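Local coordinates for protein transcriptional regulator, SorC family (Enterococcus faecalis, PDB 2O0M) that probably binds DNA and a carbohydrate effector, as expected of a SorC-family transcriptional regulator, at residues E143-A155 against I233-R245. Residues are numbered along the deposited sequence; the frame is centred on the assembly and turned at random.
Sequences ENTIAVMGGTTMA and ISHANCVVHSIGR. With PO4 (phosphate ion), chain B.
Ala147 lies level with Val239 at the middle of a parallel ladder in which strand 143-148 runs beside strand 238-241, their axes, over these short lengths, crossing at -25°. Ala147 bonds to the residues before and after Val239: its N donates to Cys238 O at 2.9 Å, nearly straight, and its O accepts from Val240 N. Val240 O then receives Met149 N at 3.1 Å, carrying the pairing just past the end of the first strand. At the other end Thr145 O takes Cys238 N and, weakly, Asn237 N.

Ile146, Cys238, Val148 and Val240 cover one face of the sheet, where CG2 of Ile146 lies 4.0 Å from CG2 of Val240, the two side chains pointing the same way. On the other face the methyl of Ala147 meets the CB of Ala236.

Selenomethionine Met154, on helix 152-155, reaches back over the strand ends. From CB the chain runs to CG, the first atom to touch, against Ser242 N and CB; SE then sits 3.8 Å from the carbonyl carbon of His241, and CE reaches Val240 O and CG1, 3.7 Å from the latter. Bends at chi2 (-67°) and chi3 (-63°) fold the chain onto that valine, and Met195 of helix 188-199 adds to its surroundings.

Beyond the ladder one water links Gly150 O to Ser242 N, while Ser242 OG bonds to Ile306 O of strand 302-306. Phosphate O2 accepts from both Thr153 N and Thr153 OG1, each at 2.8 Å.

The contact thus joins two central strands of the Rossmann-like putative sugar-binding domain through backbone bonds and apolar side chains. The phosphate, probably from the crystallisation liquor, is held by the start of helix 152-155 together with Lys312 and Arg252, so this end of the strands can accommodate an anion, possibly that of a phosphorylated sugar.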
ATOM      1  N   GLU A 143      -4.959 -20.603   4.338  1.00 17.76           N
ATOM      2  CA  GLU A 143      -5.755 -19.527   3.755  1.00 17.46           C
ATOM      3  C   GLU A 143      -5.181 -18.179   4.180  1.00 16.87           C
ATOM      4  O   GLU A 143      -5.243 -17.813   5.354  1.00 17.12           O
ATOM      5  CB  GLU A 143      -7.217 -19.620   4.197  1.00 18.34           C
ATOM      6  CG  GLU A 143      -7.865 -20.982   3.958  1.00 21.52           C
ATOM      7  CD  GLU A 143      -8.010 -21.328   2.502  1.00 25.72           C
ATOM      8  OE1 GLU A 143      -8.461 -20.458   1.726  1.00 28.77           O
ATOM      9  OE2 GLU A 143      -7.692 -22.488   2.136  1.00 29.10           O
ATOM     10  N   ASN A 144      -4.616 -17.454   3.221  1.00 14.85           N
ATOM     11  CA  ASN A 144      -4.071 -16.124   3.479  1.00 14.13           C
ATOM     12  C   ASN A 144      -4.993 -15.055   2.933  1.00 12.69           C
ATOM     13  O   ASN A 144      -5.606 -15.247   1.885  1.00 12.72           O
ATOM     14  CB  ASN A 144      -2.711 -15.987   2.801  1.00 12.85           C
ATOM     15  CG  ASN A 144      -1.735 -17.058   3.236  1.00 13.80           C
ATOM     16  OD1 ASN A 144      -1.203 -17.826   2.409  1.00 15.25           O
ATOM     17  ND2 ASN A 144      -1.497 -17.127   4.529  1.00 12.84           N
ATOM     18  N   THR A 145      -5.095 -13.945   3.659  1.00 11.94           N
ATOM     19  CA  THR A 145      -5.813 -12.767   3.187  1.00 11.77           C
ATOM     20  C   THR A 145      -4.819 -11.603   3.105  1.00 11.68           C
ATOM     21  O   THR A 145      -4.195 -11.231   4.102  1.00 10.73           O
ATOM     22  CB  THR A 145      -7.002 -12.440   4.086  1.00 12.51           C
ATOM     23  OG1 THR A 145      -7.915 -13.548   4.080  1.00 14.28           O
ATOM     24  CG2 THR A 145      -7.718 -11.167   3.626  1.00 12.50           C
ATOM     25  N   ILE A 146      -4.663 -11.082   1.890  1.00 11.09           N
ATOM     26  CA  ILE A 146      -3.738 -10.002   1.585  1.00 10.97           C
ATOM     27  C   ILE A 146      -4.531  -8.738   1.279  1.00 10.62           C
ATOM     28  O   ILE A 146      -5.256  -8.675   0.284  1.00 11.08           O
ATOM     29  CB  ILE A 146      -2.846 -10.332   0.381  1.00 11.18           C
ATOM     30  CG1 ILE A 146      -2.073 -11.629   0.614  1.00 12.65           C
ATOM     31  CG2 ILE A 146      -1.875  -9.190   0.097  1.00 11.32           C
ATOM     32  CD1 ILE A 146      -2.727 -12.855   0.032  1.00 14.84           C
ATOM     33  N   ALA A 147      -4.390  -7.743   2.148  1.00  9.99           N
ATOM     34  CA  ALA A 147      -5.076  -6.470   2.007  1.00  9.67           C
ATOM     35  C   ALA A 147      -4.159  -5.500   1.281  1.00  9.46           C
ATOM     36  O   ALA A 147      -3.002  -5.316   1.661  1.00  9.68           O
ATOM     37  CB  ALA A 147      -5.460  -5.931   3.339  1.00 10.60           C
ATOM     38  N   VAL A 148      -4.673  -4.875   0.232  1.00  8.92           N
ATOM     39  CA  VAL A 148      -3.833  -4.050  -0.619  1.00  9.19           C
ATOM     40  C   VAL A 148      -4.383  -2.638  -0.799  1.00  9.30           C
ATOM     41  O   VAL A 148      -5.594  -2.414  -0.779  1.00  9.78           O
ATOM     42  CB  VAL A 148      -3.630  -4.681  -1.999  1.00  9.50           C
ATOM     43  CG1 VAL A 148      -2.973  -6.055  -1.875  1.00 10.48           C
ATOM     44  CG2 VAL A 148      -4.937  -4.794  -2.745  1.00  9.40           C
HETATM   45  N   MSE A 149      -3.464  -1.688  -0.942  1.00  9.04           N
HETATM   46  CA  MSE A 149      -3.791  -0.365  -1.422  1.00  9.25           C
HETATM   47  C   MSE A 149      -3.593  -0.249  -2.930  1.00  9.50           C
HETATM   48  O   MSE A 149      -2.955  -1.091  -3.558  1.00  9.48           O
HETATM   49  CB  MSE A 149      -2.985   0.705  -0.685  1.00  9.37           C
HETATM   50  CG  MSE A 149      -3.343   0.822   0.775  1.00 10.55           C
HETATM   51 SE   MSE A 149      -5.161   1.451   1.146  1.00 17.78          SE
HETATM   52  CE  MSE A 149      -5.007   3.187   0.449  1.00 12.79           C
ATOM     53  N   GLY A 150      -4.150   0.812  -3.498  1.00  9.89           N
ATOM     54  CA  GLY A 150      -4.052   1.073  -4.929  1.00  9.33           C
ATOM     55  C   GLY A 150      -2.968   2.080  -5.257  1.00  9.46           C
ATOM     56  O   GLY A 150      -1.967   2.186  -4.547  1.00  9.79           O
ATOM     57  N   GLY A 151      -3.179   2.819  -6.335  1.00 10.04           N
ATOM     58  CA  GLY A 151      -2.237   3.803  -6.818  1.00 10.28           C
ATOM     59  C   GLY A 151      -1.450   3.304  -8.009  1.00 10.53           C
ATOM     60  O   GLY A 151      -1.528   2.135  -8.383  1.00 10.82           O
ATOM     61  N   THR A 152      -0.684   4.202  -8.617  1.00 11.14           N
ATOM     62  CA  THR A 152       0.021   3.884  -9.849  1.00 11.88           C
ATOM     63  C   THR A 152       1.067   2.784  -9.664  1.00 11.88           C
ATOM     64  O   THR A 152       1.137   1.848 -10.448  1.00 12.60           O
ATOM     65  CB  THR A 152       0.670   5.140 -10.447  1.00 12.29           C
ATOM     66  OG1 THR A 152      -0.339   6.122 -10.687  1.00 13.36           O
ATOM     67  CG2 THR A 152       1.382   4.819 -11.739  1.00 14.18           C
ATOM     68  N   THR A 153       1.866   2.885  -8.605  1.00 12.05           N
ATOM     69  CA  THR A 153       2.870   1.863  -8.314  1.00 11.30           C
ATOM     70  C   THR A 153       2.235   0.502  -8.150  1.00 11.16           C
ATOM     71  O   THR A 153       2.660  -0.472  -8.762  1.00 11.15           O
ATOM     72  CB  THR A 153       3.643   2.213  -7.041  1.00 11.78           C
ATOM     73  OG1 THR A 153       4.326   3.450  -7.254  1.00 12.52           O
ATOM     74  CG2 THR A 153       4.640   1.135  -6.689  1.00 12.15           C
HETATM   75  N   MSE A 154       1.209   0.436  -7.313  1.00 10.69           N
HETATM   76  CA  MSE A 154       0.570  -0.836  -7.035  1.00 10.69           C
HETATM   77  C   MSE A 154      -0.126  -1.439  -8.270  1.00 11.09           C
HETATM   78  O   MSE A 154      -0.143  -2.662  -8.440  1.00 11.51           O
HETATM   79  CB  MSE A 154      -0.420  -0.681  -5.888  1.00 10.80           C
HETATM   80  CG  MSE A 154       0.246  -0.404  -4.546  1.00 11.49           C
HETATM   81 SE   MSE A 154       1.287  -1.918  -3.892  1.00 19.95          SE
HETATM   82  CE  MSE A 154      -0.184  -3.159  -3.708  1.00 16.50           C
ATOM     83  N   ALA A 155      -0.692  -0.595  -9.128  1.00 11.74           N
ATOM     84  CA  ALA A 155      -1.338  -1.060 -10.357  1.00 11.50           C
ATOM     85  C   ALA A 155      -0.304  -1.772 -11.240  1.00 12.39           C
ATOM     86  O   ALA A 155      -0.543  -2.870 -11.754  1.00 13.22           O
ATOM     87  CB  ALA A 155      -1.945   0.097 -11.099  1.00 11.39           C
ATOM     88  N   ILE A 233     -11.074  -8.182   5.686  1.00 16.90           N
ATOM     89  CA  ILE A 233      -9.987  -7.203   5.750  1.00 17.16           C
ATOM     90  C   ILE A 233      -9.404  -7.147   7.156  1.00 17.29           C
ATOM     91  O   ILE A 233      -8.195  -7.126   7.322  1.00 17.45           O
ATOM     92  CB  ILE A 233     -10.453  -5.789   5.323  1.00 16.99           C
ATOM     93  CG1 ILE A 233     -10.778  -5.783   3.830  1.00 17.49           C
ATOM     94  CG2 ILE A 233      -9.383  -4.735   5.657  1.00 17.09           C
ATOM     95  CD1 ILE A 233     -11.674  -4.637   3.431  1.00 16.92           C
ATOM     96  N   SER A 234     -10.269  -7.135   8.172  1.00 17.38           N
ATOM     97  CA  SER A 234      -9.810  -7.079   9.569  1.00 17.73           C
ATOM     98  C   SER A 234      -8.932  -8.270   9.971  1.00 17.80           C
ATOM     99  O   SER A 234      -8.116  -8.147  10.890  1.00 19.11           O
ATOM    100  CB  SER A 234     -10.998  -6.982  10.532  1.00 18.20           C
ATOM    101  OG  SER A 234     -11.639  -8.237  10.659  1.00 20.49           O
ATOM    102  N   HIS A 235      -9.085  -9.400   9.291  1.00 17.13           N
ATOM    103  CA  HIS A 235      -8.306 -10.599   9.595  1.00 17.00           C
ATOM    104  C   HIS A 235      -7.155 -10.832   8.624  1.00 15.93           C
ATOM    105  O   HIS A 235      -6.557 -11.904   8.620  1.00 16.32           O
ATOM    106  CB  HIS A 235      -9.215 -11.826   9.626  1.00 17.93           C
ATOM    107  CG  HIS A 235     -10.220 -11.786  10.730  1.00 21.03           C
ATOM    108  ND1 HIS A 235      -9.858 -11.749  12.057  1.00 23.92           N
ATOM    109  CD2 HIS A 235     -11.573 -11.759  10.705  1.00 23.91           C
ATOM    110  CE1 HIS A 235     -10.948 -11.711  12.805  1.00 25.00           C
ATOM    111  NE2 HIS A 235     -12.001 -11.715  12.007  1.00 25.23           N
ATOM    112  N   ALA A 236      -6.811  -9.829   7.819  1.00 14.59           N
ATOM    113  CA  ALA A 236      -5.700  -9.979   6.881  1.00 13.67           C
ATOM    114  C   ALA A 236      -4.418 -10.341   7.634  1.00 12.67           C
ATOM    115  O   ALA A 236      -4.135  -9.778   8.680  1.00 13.17           O
ATOM    116  CB  ALA A 236      -5.491  -8.707   6.112  1.00 13.12           C
ATOM    117  N   ASN A 237      -3.660 -11.289   7.101  1.00 12.01           N
ATOM    118  CA  ASN A 237      -2.327 -11.607   7.643  1.00 12.01           C
ATOM    119  C   ASN A 237      -1.179 -11.020   6.806  1.00 11.18           C
ATOM    120  O   ASN A 237      -0.016 -11.194   7.136  1.00 11.62           O
ATOM    121  CB  ASN A 237      -2.140 -13.123   7.857  1.00 12.19           C
ATOM    122  CG  ASN A 237      -2.177 -13.937   6.570  1.00 13.24           C
ATOM    123  OD1 ASN A 237      -2.891 -13.607   5.615  1.00 14.77           O
ATOM    124  ND2 ASN A 237      -1.423 -15.046   6.558  1.00 14.45           N
ATOM    125  N   CYS A 238      -1.528 -10.308   5.737  1.00 10.80           N
ATOM    126  CA  CYS A 238      -0.560  -9.624   4.897  1.00 10.46           C
ATOM    127  C   CYS A 238      -1.153  -8.302   4.399  1.00 10.00           C
ATOM    128  O   CYS A 238      -2.364  -8.218   4.128  1.00  9.79           O
ATOM    129  CB  CYS A 238      -0.184 -10.531   3.736  1.00 10.52           C
ATOM    130  SG  CYS A 238       0.991  -9.865   2.552  1.00 12.08           S
ATOM    131  N   VAL A 239      -0.311  -7.270   4.333  1.00  9.74           N
ATOM    132  CA  VAL A 239      -0.693  -5.987   3.753  1.00  9.80           C
ATOM    133  C   VAL A 239       0.400  -5.545   2.796  1.00  9.18           C
ATOM    134  O   VAL A 239       1.574  -5.611   3.131  1.00 10.08           O
ATOM    135  CB  VAL A 239      -0.913  -4.904   4.823  1.00 10.18           C
ATOM    136  CG1 VAL A 239      -1.261  -3.553   4.185  1.00 12.11           C
ATOM    137  CG2 VAL A 239      -2.041  -5.295   5.756  1.00 11.53           C
ATOM    138  N   VAL A 240      -0.004  -5.083   1.619  1.00  8.97           N
ATOM    139  CA  VAL A 240       0.929  -4.536   0.630  1.00  9.00           C
ATOM    140  C   VAL A 240       0.431  -3.159   0.207  1.00  9.03           C
ATOM    141  O   VAL A 240      -0.758  -2.972  -0.086  1.00  9.19           O
ATOM    142  CB  VAL A 240       1.115  -5.439  -0.616  1.00  9.13           C
ATOM    143  CG1 VAL A 240       2.222  -4.889  -1.469  1.00 10.53           C
ATOM    144  CG2 VAL A 240       1.405  -6.865  -0.204  1.00  9.61           C
ATOM    145  N   HIS A 241       1.342  -2.186   0.198  1.00  8.47           N
ATOM    146  CA  HIS A 241       0.974  -0.817  -0.105  1.00  8.91           C
ATOM    147  C   HIS A 241       2.146  -0.047  -0.679  1.00  9.10           C
ATOM    148  O   HIS A 241       3.291  -0.466  -0.537  1.00  9.28           O
ATOM    149  CB  HIS A 241       0.471  -0.142   1.171  1.00  8.77           C
ATOM    150  CG  HIS A 241       1.540   0.105   2.194  1.00  9.20           C
ATOM    151  ND1 HIS A 241       2.073  -0.886   2.989  1.00 10.94           N
ATOM    152  CD2 HIS A 241       2.158   1.251   2.560  1.00  7.17           C
ATOM    153  CE1 HIS A 241       2.986  -0.363   3.789  1.00  6.46           C
ATOM    154  NE2 HIS A 241       3.037   0.938   3.567  1.00 12.18           N
ATOM    155  N   SER A 242       1.850   1.080  -1.321  1.00  9.37           N
ATOM    156  CA  SER A 242       2.880   2.060  -1.635  1.00  9.01           C
ATOM    157  C   SER A 242       2.810   3.198  -0.619  1.00  9.06           C
ATOM    158  O   SER A 242       2.069   3.147   0.379  1.00  8.75           O
ATOM    159  CB  SER A 242       2.784   2.549  -3.094  1.00  8.55           C
ATOM    160  OG  SER A 242       3.938   3.280  -3.477  1.00 10.16           O
ATOM    161  N   ILE A 243       3.639   4.202  -0.855  1.00  8.66           N
ATOM    162  CA  ILE A 243       3.691   5.418  -0.063  1.00  8.81           C
ATOM    163  C   ILE A 243       3.526   6.548  -1.048  1.00  8.73           C
ATOM    164  O   ILE A 243       4.270   6.639  -2.033  1.00  8.20           O
ATOM    165  CB  ILE A 243       5.032   5.533   0.687  1.00  8.55           C
ATOM    166  CG1 ILE A 243       5.212   4.345   1.645  1.00  9.73           C
ATOM    167  CG2 ILE A 243       5.122   6.844   1.460  1.00  9.12           C
ATOM    168  CD1 ILE A 243       6.654   4.125   2.056  1.00  8.82           C
ATOM    169  N   GLY A 244       2.554   7.411  -0.791  1.00  8.99           N
ATOM    170  CA  GLY A 244       2.254   8.508  -1.703  1.00  9.73           C
ATOM    171  C   GLY A 244       2.918   9.802  -1.291  1.00  9.80           C
ATOM    172  O   GLY A 244       3.222  10.013  -0.114  1.00  9.75           O
ATOM    173  N   ARG A 245       3.152  10.657  -2.281  1.00 10.47           N
ATOM    174  CA  ARG A 245       3.560  12.032  -2.052  1.00 10.83           C
ATOM    175  C   ARG A 245       2.266  12.793  -1.719  1.00 10.94           C
ATOM    176  O   ARG A 245       1.320  12.814  -2.517  1.00 10.82           O
ATOM    177  CB  ARG A 245       4.294  12.566  -3.294  1.00 10.69           C
ATOM    178  CG  ARG A 245       5.597  11.800  -3.566  1.00 11.09           C
ATOM    179  CD  ARG A 245       6.277  12.122  -4.892  1.00 11.96           C
ATOM    180  NE  ARG A 245       6.710  13.512  -4.928  1.00 12.21           N
ATOM    181  CZ  ARG A 245       6.092  14.491  -5.587  1.00 13.12           C
ATOM    182  NH1 ARG A 245       4.999  14.247  -6.298  1.00 13.68           N
ATOM    183  NH2 ARG A 245       6.560  15.725  -5.532  1.00 12.61           N
TER
HETATM  184  P   PO4 B 401       1.465   6.260  -6.389  1.00 17.36           P
HETATM  185  O1  PO4 B 401       2.409   7.201  -5.736  1.00 19.86           O
HETATM  186  O2  PO4 B 401       2.061   4.924  -6.628  1.00 17.99           O
HETATM  187  O3  PO4 B 401       0.192   6.203  -5.604  1.00 22.36           O
HETATM  188  O4  PO4 B 401       1.048   6.842  -7.705  1.00 21.83           O
HETATM  189  O   HOH W   1      -0.559   2.698  -2.082  1.00 12.20           O